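PDB 2HPG: ABC transporter, periplasmic substrate-binding protein from Thermotoga maritima, which probably binds a solute in the periplasm and hands it to a tripartite ATP-independent (TRAP) membrane transporter. Local coordinates for residues A[82-87]-A[118-123]; A[109-114]-A[133-138]; A[148-153]-A[218-223]. One frame throughout, in Å; residues are numbered along the deposited sequence.

In the fold
Contacts 1 and 2 are buried neighbours, their centres about 12 Å apart, and they touch where Met87 packs on Ile111 and Phe135. Their chain segments alternate: helix 115-128 of contact 1 follows helix 101-112 and precedes strand 130-146 of contact 2 in the chain. Contact 3, only partly buried, is centred about 31 and 29 Å from contacts 1 and 2. It involves strand 218-234, the antiparallel neighbour of strand 130-146, so contacts 2 and 3 reach one sheet. Contact 1 lays an indole on a 3-10 turn, contact 2 sets two aromatic rings against lysine methylenes, and contact 3 alone has a direct hydrogen bond between its segments.

Contact 1 (A[82-87]-A[118-123]); sequences KDIGVM and QKWLKE
Trp120, on helix 115-128, lays one face of its indole against the 3-10 turn of residues 82-87, and the contact is built round that ring. Asp83 CB stands 3.0 Å above the ring plane, offset toward the rim, and comes within 3.4 Å of Trp120 CZ2. Farther along the same face Ile84 CA makes a CH-pi contact, 4.2 Å from the centroid of the six-membered ring and 23° off its normal. The indole therefore meets backbone atoms as well as side chains. CG of Trp120, anti to the carbonyl carbon (chi1 -65°), carries on the direction of CB toward the turn and brings the ring face over Asp83 and Ile84. The Asp83 carboxylate is turned 77° from the indole plane, so the two flat groups do not stack. Ile84 runs obliquely to the indole, touching CE3 with CG1, and its CD1 reaches on to Leu121 CD2 at 4.0 Å. Val86 CG1 adds a looser contact near Trp120 CH2.

A single water collects the polar groups at the rim. It lies in the indole plane and accepts from Trp120 NE1 at 2.9 Å, accepts from Lys119 NZ at 3.0 Å and donates to Asp83 OD2 at 2.8 Å. Leu314 of helix 308-318 and Val81 also touch the indole. With an alanine in place of Trp120, the face over Asp83 CB and Ile84 CA would be gone, which would probably leave a gap there and the water without its NE1 donor. The chemistry is thus divided: apolar and CH-pi packing joins turn to helix, while Asp83 OD2 and Lys119 NZ, too far apart for a direct salt bridge, are bridged by the water, which probably lets the opposite charges partly compensate each other at the ring's rim.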
# COMPACT_ATOMS: atom_id res chain seq x y z
N LYS A 82 9.11 -2.55 14.37
CA LYS A 82 9.23 -3.73 13.51
C LYS A 82 7.91 -4.41 13.16
O LYS A 82 7.66 -4.71 12.00
CB LYS A 82 10.17 -4.77 14.13
CG LYS A 82 10.09 -6.15 13.45
CD LYS A 82 11.00 -7.21 14.09
CE LYS A 82 10.21 -8.13 15.01
NZ LYS A 82 10.96 -9.38 15.32
N ASP A 83 7.10 -4.66 14.18
CA ASP A 83 5.94 -5.53 14.04
C ASP A 83 4.84 -5.01 13.13
O ASP A 83 4.10 -5.81 12.55
CB ASP A 83 5.31 -5.81 15.41
CG ASP A 83 6.11 -6.78 16.23
OD1 ASP A 83 7.16 -7.29 15.77
OD2 ASP A 83 5.67 -7.04 17.37
N ILE A 84 4.72 -3.70 13.00
CA ILE A 84 3.67 -3.12 12.14
C ILE A 84 3.88 -3.52 10.67
O ILE A 84 2.93 -3.51 9.87
CB ILE A 84 3.59 -1.58 12.30
CG1 ILE A 84 2.27 -1.04 11.73
CG2 ILE A 84 4.78 -0.89 11.65
CD1 ILE A 84 1.99 0.39 12.12
N GLY A 85 5.12 -3.86 10.34
CA GLY A 85 5.54 -4.37 9.04
C GLY A 85 4.89 -5.67 8.59
O GLY A 85 4.94 -6.01 7.41
N VAL A 86 4.25 -6.38 9.52
CA VAL A 86 3.48 -7.57 9.18
C VAL A 86 2.38 -7.28 8.13
O VAL A 86 1.99 -8.17 7.36
CB VAL A 86 2.87 -8.25 10.46
CG1 VAL A 86 1.71 -7.47 10.97
CG2 VAL A 86 2.48 -9.71 10.15
N MSE A 87 1.90 -6.03 8.09
CA MSE A 87 0.80 -5.66 7.18
C MSE A 87 1.21 -5.45 5.71
O MSE A 87 0.35 -5.16 4.87
CB MSE A 87 0.06 -4.44 7.71
CG MSE A 87 -0.35 -4.61 9.17
SE MSE A 87 -1.59 -3.32 9.83
CE MSE A 87 -2.66 -3.00 8.24
N GLN A 118 -3.10 -0.21 18.48
CA GLN A 118 -3.01 1.01 19.27
C GLN A 118 -1.66 1.14 19.97
O GLN A 118 -1.09 2.24 20.04
CB GLN A 118 -4.17 1.12 20.25
CG GLN A 118 -5.46 1.53 19.57
CD GLN A 118 -6.69 1.23 20.39
OE1 GLN A 118 -6.59 0.81 21.56
NE2 GLN A 118 -7.86 1.43 19.80
N LYS A 119 -1.11 0.02 20.43
CA LYS A 119 0.23 0.02 21.00
C LYS A 119 1.25 0.49 19.97
O LYS A 119 1.98 1.46 20.20
CB LYS A 119 0.62 -1.36 21.51
CG LYS A 119 2.06 -1.42 22.01
CD LYS A 119 2.43 -2.78 22.56
CE LYS A 119 2.78 -3.76 21.45
NZ LYS A 119 2.96 -5.16 21.96
N TRP A 120 1.31 -0.19 18.83
CA TRP A 120 2.30 0.13 17.79
C TRP A 120 2.24 1.58 17.37
O TRP A 120 3.27 2.17 17.09
CB TRP A 120 2.07 -0.73 16.53
CG TRP A 120 2.29 -2.18 16.72
CD1 TRP A 120 3.08 -2.78 17.66
CD2 TRP A 120 1.76 -3.24 15.92
NE1 TRP A 120 3.05 -4.14 17.50
CE2 TRP A 120 2.24 -4.45 16.44
CE3 TRP A 120 0.90 -3.28 14.81
CZ2 TRP A 120 1.90 -5.70 15.90
CZ3 TRP A 120 0.56 -4.51 14.27
CH2 TRP A 120 1.07 -5.70 14.81
N LEU A 121 1.02 2.13 17.30
CA LEU A 121 0.82 3.50 16.84
C LEU A 121 1.27 4.52 17.88
O LEU A 121 1.67 5.63 17.54
CB LEU A 121 -0.64 3.75 16.48
CG LEU A 121 -1.19 2.92 15.32
CD1 LEU A 121 -2.65 3.27 15.05
CD2 LEU A 121 -0.31 3.07 14.08
N LYS A 122 1.17 4.13 19.15
CA LYS A 122 1.66 4.95 20.25
C LYS A 122 3.18 4.96 20.29
O LYS A 122 3.77 5.98 20.61
CB LYS A 122 1.12 4.43 21.58
CG LYS A 122 1.40 5.33 22.76
CD LYS A 122 0.59 4.88 23.97
CE LYS A 122 0.82 5.76 25.19
NZ LYS A 122 -0.09 5.35 26.31
N GLU A 123 3.80 3.81 19.98
CA GLU A 123 5.26 3.71 19.88
C GLU A 123 5.81 4.51 18.70
O GLU A 123 6.88 5.09 18.80
CB GLU A 123 5.70 2.25 19.73
CG GLU A 123 5.38 1.39 20.96
CD GLU A 123 5.65 -0.12 20.78
OE1 GLU A 123 6.10 -0.56 19.69
OE2 GLU A 123 5.41 -0.86 21.76
O HOH W 1 3.74 -6.31 19.25

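Contact 2 (A[109-114]-A[133-138]); sequences KKIKQS and LSFYWV
Lys112 NZ is held by a salt bridge to Asp254 OD2 and, weakly, by a water at 3.4 Å that donates to Leu133 O; the same side chain packs on Tyr136. This is helix-on-sheet packing in an alpha/beta periplasmic binding protein: the last turn of helix 101-112 lies against strand 130-146, where Leu133 and Ser134 form a classic beta bulge opposite Glu231. Tyr136 pushes its phenol end between two lysines one helical turn apart. Its OH comes within 3.2 Å of Lys112 CD and 3.4 Å of Lys109 CA, and both side chains cross the tyrosine at about a right angle. Lys112, with CG anti to the backbone N (chi1 -174°) and its chain extended, passes the phenol on its way to Asp254. The packing here uses lysine methylenes and helix backbone, with no direct hydrogen bond between the segments.

Phe135 brings CZ to Lys112 CB at 3.7 Å, and Lys112 N lies at the ring edge, in its plane. Ile111 CG2 meets the same CZ at 4.1 Å. On the neighbouring strand 218-234, Phe230 meets the Phe135 ring, the planes about 20° apart. Asp254, on helix 243-278, also bonds Ser134 OG through OD1 and so ties both segments to that helix. Ser134 OG in turn closes an ST turn, accepting from Tyr136 N at 3.2 Å with a nearly straight N-H...O angle of 171°.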
# COMPACT_ATOMS: atom_id res chain seq x y z
N LYS A 109 -10.63 -1.92 10.01
CA LYS A 109 -11.29 -1.29 11.18
C LYS A 109 -11.06 -2.06 12.47
O LYS A 109 -10.79 -1.47 13.50
CB LYS A 109 -12.78 -1.10 10.94
CG LYS A 109 -13.07 -0.21 9.78
CD LYS A 109 -14.55 -0.04 9.54
CE LYS A 109 -14.78 0.89 8.38
NZ LYS A 109 -16.18 0.86 7.93
N LYS A 110 -11.15 -3.38 12.41
CA LYS A 110 -10.89 -4.22 13.57
C LYS A 110 -9.44 -4.14 13.98
O LYS A 110 -9.12 -4.19 15.16
CB LYS A 110 -11.30 -5.68 13.32
CG LYS A 110 -12.80 -5.89 13.31
CD LYS A 110 -13.38 -5.91 14.75
CE LYS A 110 -14.91 -6.14 14.77
NZ LYS A 110 -15.61 -5.28 13.74
N ILE A 111 -8.53 -4.04 13.01
CA ILE A 111 -7.11 -3.91 13.37
C ILE A 111 -6.91 -2.56 14.09
O ILE A 111 -6.18 -2.49 15.07
CB ILE A 111 -6.14 -4.06 12.15
CG1 ILE A 111 -6.10 -5.52 11.68
CG2 ILE A 111 -4.73 -3.61 12.52
CD1 ILE A 111 -5.28 -5.75 10.43
N LYS A 112 -7.60 -1.52 13.64
CA LYS A 112 -7.38 -0.19 14.19
C LYS A 112 -7.77 -0.13 15.66
O LYS A 112 -7.04 0.40 16.47
CB LYS A 112 -8.16 0.87 13.42
CG LYS A 112 -7.84 2.28 13.88
CD LYS A 112 -8.64 3.28 13.09
CE LYS A 112 -8.98 4.56 13.87
NZ LYS A 112 -10.16 5.22 13.24
N GLN A 113 -8.93 -0.68 16.00
CA GLN A 113 -9.37 -0.68 17.39
C GLN A 113 -8.72 -1.76 18.25
O GLN A 113 -8.97 -1.83 19.45
CB GLN A 113 -10.90 -0.71 17.47
CG GLN A 113 -11.56 -1.92 16.89
CD GLN A 113 -13.02 -1.69 16.55
OE1 GLN A 113 -13.37 -0.77 15.79
NE2 GLN A 113 -13.89 -2.52 17.12
N SER A 114 -7.83 -2.58 17.68
CA SER A 114 -7.09 -3.60 18.42
C SER A 114 -6.12 -2.96 19.40
O SER A 114 -5.39 -2.04 19.01
CB SER A 114 -6.28 -4.50 17.45
OG SER A 114 -5.09 -3.88 16.93
N LEU A 133 -2.48 9.04 10.51
CA LEU A 133 -3.82 9.60 10.42
C LEU A 133 -4.82 8.56 9.92
O LEU A 133 -6.03 8.63 10.22
CB LEU A 133 -3.85 10.78 9.45
CG LEU A 133 -3.15 12.07 9.83
CD1 LEU A 133 -3.22 12.99 8.63
CD2 LEU A 133 -3.83 12.72 11.03
N SER A 134 -4.33 7.63 9.11
CA SER A 134 -5.18 6.60 8.52
C SER A 134 -4.39 5.50 7.84
O SER A 134 -3.29 5.75 7.32
CB SER A 134 -6.15 7.23 7.52
OG SER A 134 -7.01 6.24 6.97
N PHE A 135 -4.94 4.29 7.85
CA PHE A 135 -4.49 3.22 6.95
C PHE A 135 -5.64 2.54 6.19
O PHE A 135 -5.51 1.40 5.78
CB PHE A 135 -3.60 2.19 7.69
CG PHE A 135 -4.27 1.48 8.85
CD1 PHE A 135 -5.04 0.33 8.64
CD2 PHE A 135 -4.08 1.94 10.16
CE1 PHE A 135 -5.63 -0.33 9.70
CE2 PHE A 135 -4.69 1.28 11.25
CZ PHE A 135 -5.47 0.14 11.01
N TYR A 136 -6.74 3.26 5.96
CA TYR A 136 -7.85 2.78 5.15
C TYR A 136 -7.69 3.19 3.69
O TYR A 136 -8.68 3.53 3.01
CB TYR A 136 -9.16 3.36 5.65
CG TYR A 136 -9.54 3.00 7.08
CD1 TYR A 136 -8.94 1.96 7.76
CD2 TYR A 136 -10.57 3.68 7.72
CE1 TYR A 136 -9.31 1.66 9.06
CE2 TYR A 136 -10.95 3.37 9.01
CZ TYR A 136 -10.32 2.37 9.67
OH TYR A 136 -10.72 2.10 10.97
N TRP A 137 -6.46 3.13 3.20
CA TRP A 137 -6.12 3.56 1.85
C TRP A 137 -5.52 2.36 1.19
O TRP A 137 -4.44 1.92 1.55
CB TRP A 137 -5.14 4.74 1.90
CG TRP A 137 -5.83 6.01 2.30
CD1 TRP A 137 -6.27 6.34 3.55
CD2 TRP A 137 -6.19 7.09 1.44
NE1 TRP A 137 -6.90 7.55 3.51
CE2 TRP A 137 -6.86 8.04 2.23
CE3 TRP A 137 -6.02 7.35 0.08
CZ2 TRP A 137 -7.35 9.25 1.70
CZ3 TRP A 137 -6.51 8.54 -0.44
CH2 TRP A 137 -7.16 9.47 0.37
N VAL A 138 -6.25 1.79 0.24
CA VAL A 138 -5.89 0.51 -0.34
C VAL A 138 -5.77 0.65 -1.86
O VAL A 138 -6.65 1.20 -2.52
CB VAL A 138 -6.94 -0.56 0.10
CG1 VAL A 138 -6.93 -1.77 -0.77
CG2 VAL A 138 -6.67 -0.95 1.58
O HOH W 2 -7.92 7.40 11.96

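Contact 3 (A[148-153]-A[218-223]); sequences KPIRKP and YMSETG
Tyr218 lies alongside Pro149, the two side chains pointing the same way, at the start of strand 218-234. From CB, which points toward the loop, the side chain continues to CG, anti to the carbonyl carbon (chi1 -64°), a turn that sets the ring beside the proline; CG itself lies 4.1 Å from Pro149 N. One step out, CD2 passes Lys148 N at 3.6 Å. CE2 is 3.8 Å from Pro149 CD, while CE1 meets Pro149 CG at 4.0 Å. The proline CD sits over the ring face in a CH-pi contact, 15° off the normal, with CZ of the ring close to both CD and CG.

Two residues on, Ser220 gives the direct polar link: Ile150 N donates to its OG at 3.1 Å, with an N-H...O angle of 153°. The Ser220 CB lies 3.3 Å from Ile150 O. Farther along, Ile150 CG2 only just reaches Thr222 CG2. The loop thus rests on the side-chain face formed by Tyr218, Ser220 and Thr222, on a strand whose backbone pairs with strands 130-146 and 282-284. One hydroxyl satisfies the Ile150 amide, whereas Ile150 O is buried with no partner in the model; between these two segments the one direct hydrogen bond is joined by the proline-tyrosine CH-pi contact and apolar packing.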
# COMPACT_ATOMS: atom_id res chain seq x y z
N LYS A 148 5.35 -15.99 -18.70
CA LYS A 148 5.18 -17.40 -18.38
C LYS A 148 4.02 -17.48 -17.40
O LYS A 148 4.01 -16.74 -16.42
CB LYS A 148 6.46 -17.92 -17.73
CG LYS A 148 6.39 -19.33 -17.20
CD LYS A 148 7.67 -19.67 -16.43
CE LYS A 148 7.57 -21.02 -15.78
NZ LYS A 148 8.80 -21.33 -14.98
N PRO A 149 3.01 -18.34 -17.66
CA PRO A 149 1.91 -18.43 -16.68
C PRO A 149 2.40 -18.91 -15.32
O PRO A 149 3.27 -19.76 -15.26
CB PRO A 149 0.98 -19.50 -17.27
CG PRO A 149 1.51 -19.87 -18.57
CD PRO A 149 2.81 -19.22 -18.82
N ILE A 150 1.83 -18.36 -14.24
CA ILE A 150 2.21 -18.73 -12.88
C ILE A 150 0.97 -19.32 -12.21
O ILE A 150 -0.01 -18.62 -11.96
CB ILE A 150 2.74 -17.49 -12.07
CG1 ILE A 150 3.92 -16.82 -12.78
CG2 ILE A 150 3.04 -17.87 -10.59
CD1 ILE A 150 5.12 -17.73 -13.12
N ARG A 151 0.99 -20.63 -11.98
CA ARG A 151 -0.12 -21.35 -11.36
C ARG A 151 0.23 -22.00 -10.02
O ARG A 151 -0.66 -22.30 -9.24
CB ARG A 151 -0.61 -22.46 -12.28
CG ARG A 151 -1.09 -21.96 -13.63
CD ARG A 151 -1.75 -23.07 -14.42
NE ARG A 151 -2.30 -22.56 -15.67
CZ ARG A 151 -1.61 -22.40 -16.80
NH1 ARG A 151 -0.33 -22.70 -16.87
NH2 ARG A 151 -2.23 -21.93 -17.87
N LYS A 152 1.52 -22.22 -9.80
CA LYS A 152 2.06 -22.81 -8.56
C LYS A 152 3.44 -22.19 -8.28
O LYS A 152 4.07 -21.65 -9.18
CB LYS A 152 2.22 -24.33 -8.73
CG LYS A 152 3.14 -24.69 -9.89
CD LYS A 152 3.19 -26.18 -10.15
CE LYS A 152 3.82 -26.46 -11.51
NZ LYS A 152 4.73 -27.64 -11.37
N PRO A 153 3.90 -22.23 -7.01
CA PRO A 153 5.20 -21.66 -6.65
C PRO A 153 6.36 -22.05 -7.56
O PRO A 153 7.19 -21.22 -7.88
CB PRO A 153 5.41 -22.17 -5.22
CG PRO A 153 4.06 -22.28 -4.68
CD PRO A 153 3.19 -22.75 -5.83
N TYR A 218 1.28 -12.26 -19.59
CA TYR A 218 0.43 -12.90 -18.59
C TYR A 218 0.22 -12.14 -17.28
O TYR A 218 1.17 -11.67 -16.66
CB TYR A 218 0.98 -14.28 -18.22
CG TYR A 218 0.99 -15.26 -19.36
CD1 TYR A 218 -0.14 -16.01 -19.66
CD2 TYR A 218 2.12 -15.43 -20.14
CE1 TYR A 218 -0.16 -16.89 -20.72
CE2 TYR A 218 2.12 -16.32 -21.19
CZ TYR A 218 0.98 -17.04 -21.47
OH TYR A 218 0.96 -17.92 -22.50
N MSE A 219 -1.05 -12.04 -16.89
CA MSE A 219 -1.41 -11.63 -15.55
C MSE A 219 -1.92 -12.86 -14.82
O MSE A 219 -2.96 -13.40 -15.18
CB MSE A 219 -2.51 -10.57 -15.61
CG MSE A 219 -2.58 -9.75 -14.35
SE MSE A 219 -1.50 -8.15 -14.50
CE MSE A 219 -2.16 -7.23 -12.91
N SER A 220 -1.17 -13.33 -13.82
CA SER A 220 -1.57 -14.50 -13.05
C SER A 220 -2.06 -14.06 -11.68
O SER A 220 -1.30 -13.44 -10.91
CB SER A 220 -0.41 -15.48 -12.90
OG SER A 220 0.28 -15.70 -14.12
N GLU A 221 -3.32 -14.37 -11.38
CA GLU A 221 -4.03 -13.77 -10.27
C GLU A 221 -3.80 -14.45 -8.93
O GLU A 221 -4.73 -14.98 -8.30
CB GLU A 221 -5.52 -13.67 -10.59
CG GLU A 221 -5.85 -12.66 -11.68
CD GLU A 221 -7.32 -12.41 -11.78
OE1 GLU A 221 -8.08 -13.28 -11.32
OE2 GLU A 221 -7.74 -11.39 -12.34
N THR A 222 -2.55 -14.40 -8.50
CA THR A 222 -2.14 -14.93 -7.21
C THR A 222 -2.66 -14.06 -6.08
O THR A 222 -2.81 -14.56 -4.97
CB THR A 222 -0.64 -15.01 -7.09
OG1 THR A 222 -0.07 -13.78 -7.55
CG2 THR A 222 -0.08 -16.18 -7.90
N GLY A 223 -2.92 -12.78 -6.34
CA GLY A 223 -3.47 -11.86 -5.34
C GLY A 223 -2.65 -11.87 -4.04
O GLY A 223 -3.19 -11.80 -2.94